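PDB 3IHV: SusD homolog from Bacteroides thetaiotaomicron VPI-5482, which probably binds glycans at the outer membrane of this gut bacterium for uptake. Local coordinates for residues Ser147-Asn150 and Pro151-Val155. Numbering follows the deposited sequence. Where two conformers were deposited one is given.
Sequences SNQN and PATYV
P151 sets its ring crosswise to the side chain of N150, and the stretch P151-T153 makes a short 3-10 turn. The P151 ring also rests on C526.

At A152 the backbone N bonds to N150 OD1 at 3.0 Å. The N-H points almost straight at the oxygen, in the amide plane and on a lone pair. N150 CG lies anti to its own backbone N (chi1 -169°), which swings the amide forward along the chain to this N-H. A152 CB also lies against OD1. A152 O accepts a hydrogen bond from Q528 NE2.

T153 closes the turn. Its N bonds to N150 O at 2.9 Å, coming from above the carbonyl plane. Its OG1 sits between two oxygens, 2.6 Å from N150 O and 3.0 Å from Q149 OE1. The extended Q149 side chain crosses T153 at about a right angle. A water bonds to T153 O and only weakly to Q149 OE1.

Y154 N bonds back to P151 O at 3.2 Å. Y154 CG is anti to the carbonyl carbon (chi1 -64°), and the ring reaches back along the chain so that its OH end comes near S147 and Q149. OH comes within 3.3 Å of S147 O, but the angle does not suit a hydrogen bond; it is bonded to M146 O instead. A phenylalanine here would probably keep the ring contact with M141 but leave M146 O without its hydroxyl partner, and so tie the loop less firmly to helix 144-147.

V155 then leaves the turn and touches Q528. The N150 side-chain bond forms an Asx turn, nested with the N150-T153 beta turn as an Asx motif, in the surface loop between helices 144-147 and 159-176 of this SusD-family protein.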
ATOM      1  N   SER A 147       5.402  26.885  -4.209  1.00 10.68           N
ATOM      2  CA  SER A 147       5.234  26.587  -2.790  0.50 11.53           C
ATOM      3  C   SER A 147       5.396  27.807  -1.896  1.00 12.06           C
ATOM      4  O   SER A 147       4.992  27.785  -0.749  1.00 12.89           O
ATOM      5  CB  SER A 147       6.218  25.506  -2.353  0.50 11.28           C
ATOM      6  OG  SER A 147       6.038  24.369  -3.161  0.50 11.81           O
ATOM      7  N   ASN A 148       6.023  28.862  -2.416  1.00 11.95           N
ATOM      8  CA  ASN A 148       6.242  30.070  -1.648  1.00 13.10           C
ATOM      9  C   ASN A 148       5.295  31.215  -1.998  1.00 11.78           C
ATOM     10  O   ASN A 148       5.426  32.317  -1.468  1.00 11.25           O
ATOM     11  CB  ASN A 148       7.713  30.455  -1.758  1.00 13.71           C
ATOM     12  CG  ASN A 148       8.588  29.401  -1.094  1.00 17.50           C
ATOM     13  OD1 ASN A 148       8.297  28.975   0.034  1.00 23.05           O
ATOM     14  ND2 ASN A 148       9.574  28.901  -1.817  1.00 20.63           N
ATOM     15  N   GLN A 149       4.332  30.938  -2.873  1.00 10.62           N
ATOM     16  CA  GLN A 149       3.346  31.950  -3.262  1.00  9.83           C
ATOM     17  C   GLN A 149       2.315  32.128  -2.141  1.00  7.77           C
ATOM     18  O   GLN A 149       2.078  31.223  -1.323  1.00  8.55           O
ATOM     19  CB  GLN A 149       2.576  31.538  -4.535  1.00 10.21           C
ATOM     20  CG  GLN A 149       3.336  31.512  -5.804  1.00 13.84           C
ATOM     21  CD  GLN A 149       2.511  30.963  -6.958  1.00 18.08           C
ATOM     22  OE1 GLN A 149       1.284  30.625  -6.840  1.00 20.21           O
ATOM     23  NE2 GLN A 149       3.166  30.842  -8.079  1.00 17.20           N
ATOM     24  N   ASN A 150       1.636  33.265  -2.150  1.00  6.52           N
ATOM     25  CA  ASN A 150       0.541  33.515  -1.228  1.00  6.25           C
ATOM     26  C   ASN A 150      -0.519  32.415  -1.446  1.00  6.48           C
ATOM     27  O   ASN A 150      -0.929  32.171  -2.572  1.00  6.20           O
ATOM     28  CB  ASN A 150      -0.036  34.890  -1.513  1.00  6.05           C
ATOM     29  CG  ASN A 150      -0.989  35.346  -0.453  1.00  5.63           C
ATOM     30  OD1 ASN A 150      -1.984  34.668  -0.158  1.00  5.31           O
ATOM     31  ND2 ASN A 150      -0.718  36.508   0.113  1.00  6.03           N
ATOM     32  N   PRO A 151      -0.982  31.753  -0.373  1.00  6.90           N
ATOM     33  CA  PRO A 151      -1.964  30.674  -0.586  1.00  6.92           C
ATOM     34  C   PRO A 151      -3.337  31.091  -1.125  1.00  6.62           C
ATOM     35  O   PRO A 151      -4.109  30.208  -1.541  1.00  7.00           O
ATOM     36  CB  PRO A 151      -2.072  30.002   0.766  1.00  7.58           C
ATOM     37  CG  PRO A 151      -1.418  30.884   1.709  1.00  9.11           C
ATOM     38  CD  PRO A 151      -0.609  31.905   1.034  1.00  7.14           C
ATOM     39  N   ALA A 152      -3.624  32.393  -1.178  1.00  5.48           N
ATOM     40  CA  ALA A 152      -4.845  32.858  -1.816  1.00  6.12           C
ATOM     41  C   ALA A 152      -4.791  32.573  -3.320  1.00  6.47           C
ATOM     42  O   ALA A 152      -5.818  32.623  -3.993  1.00  6.79           O
ATOM     43  CB  ALA A 152      -5.094  34.354  -1.534  1.00  5.02           C
ATOM     44  N   THR A 153      -3.585  32.310  -3.839  1.00  6.66           N
ATOM     45  CA  THR A 153      -3.379  32.010  -5.258  1.00  6.07           C
ATOM     46  C   THR A 153      -3.570  30.535  -5.621  1.00  6.56           C
ATOM     47  O   THR A 153      -3.662  30.213  -6.796  1.00  6.09           O
ATOM     48  CB  THR A 153      -1.970  32.423  -5.732  1.00  6.51           C
ATOM     49  OG1 THR A 153      -0.998  31.550  -5.115  1.00  7.86           O
ATOM     50  CG2 THR A 153      -1.721  33.957  -5.533  1.00  4.28           C
ATOM     51  N   TYR A 154      -3.656  29.656  -4.618  1.00  6.08           N
ATOM     52  CA  TYR A 154      -3.789  28.222  -4.853  1.00  6.59           C
ATOM     53  C   TYR A 154      -5.182  27.804  -5.264  1.00  6.99           C
ATOM     54  O   TYR A 154      -6.158  28.205  -4.674  1.00  7.67           O
ATOM     55  CB  TYR A 154      -3.392  27.408  -3.630  1.00  6.83           C
ATOM     56  CG  TYR A 154      -1.949  27.542  -3.225  1.00  7.04           C
ATOM     57  CD1 TYR A 154      -0.957  27.850  -4.158  1.00  9.40           C
ATOM     58  CD2 TYR A 154      -1.569  27.299  -1.919  1.00 10.11           C
ATOM     59  CE1 TYR A 154       0.373  27.936  -3.774  1.00 10.09           C
ATOM     60  CE2 TYR A 154      -0.242  27.369  -1.531  1.00 10.61           C
ATOM     61  CZ  TYR A 154       0.713  27.696  -2.452  1.00 11.31           C
ATOM     62  OH  TYR A 154       2.011  27.763  -2.059  1.00 11.32           O
ATOM     63  N   VAL A 155      -5.238  26.988  -6.304  1.00  7.05           N
ATOM     64  CA  VAL A 155      -6.497  26.461  -6.777  0.50  7.05           C
ATOM     65  C   VAL A 155      -6.361  24.963  -6.982  1.00  6.87           C
ATOM     66  O   VAL A 155      -5.278  24.447  -7.339  1.00  8.02           O
ATOM     67  CB  VAL A 155      -6.972  27.112  -8.083  0.50  7.18           C
ATOM     68  CG1 VAL A 155      -7.247  28.602  -7.874  0.50  6.36           C
ATOM     69  CG2 VAL A 155      -5.981  26.891  -9.203  0.50  7.07           C
TER
HETATM   70  O   HOH W   1      -1.445  29.119  -8.412  1.00 26.14           O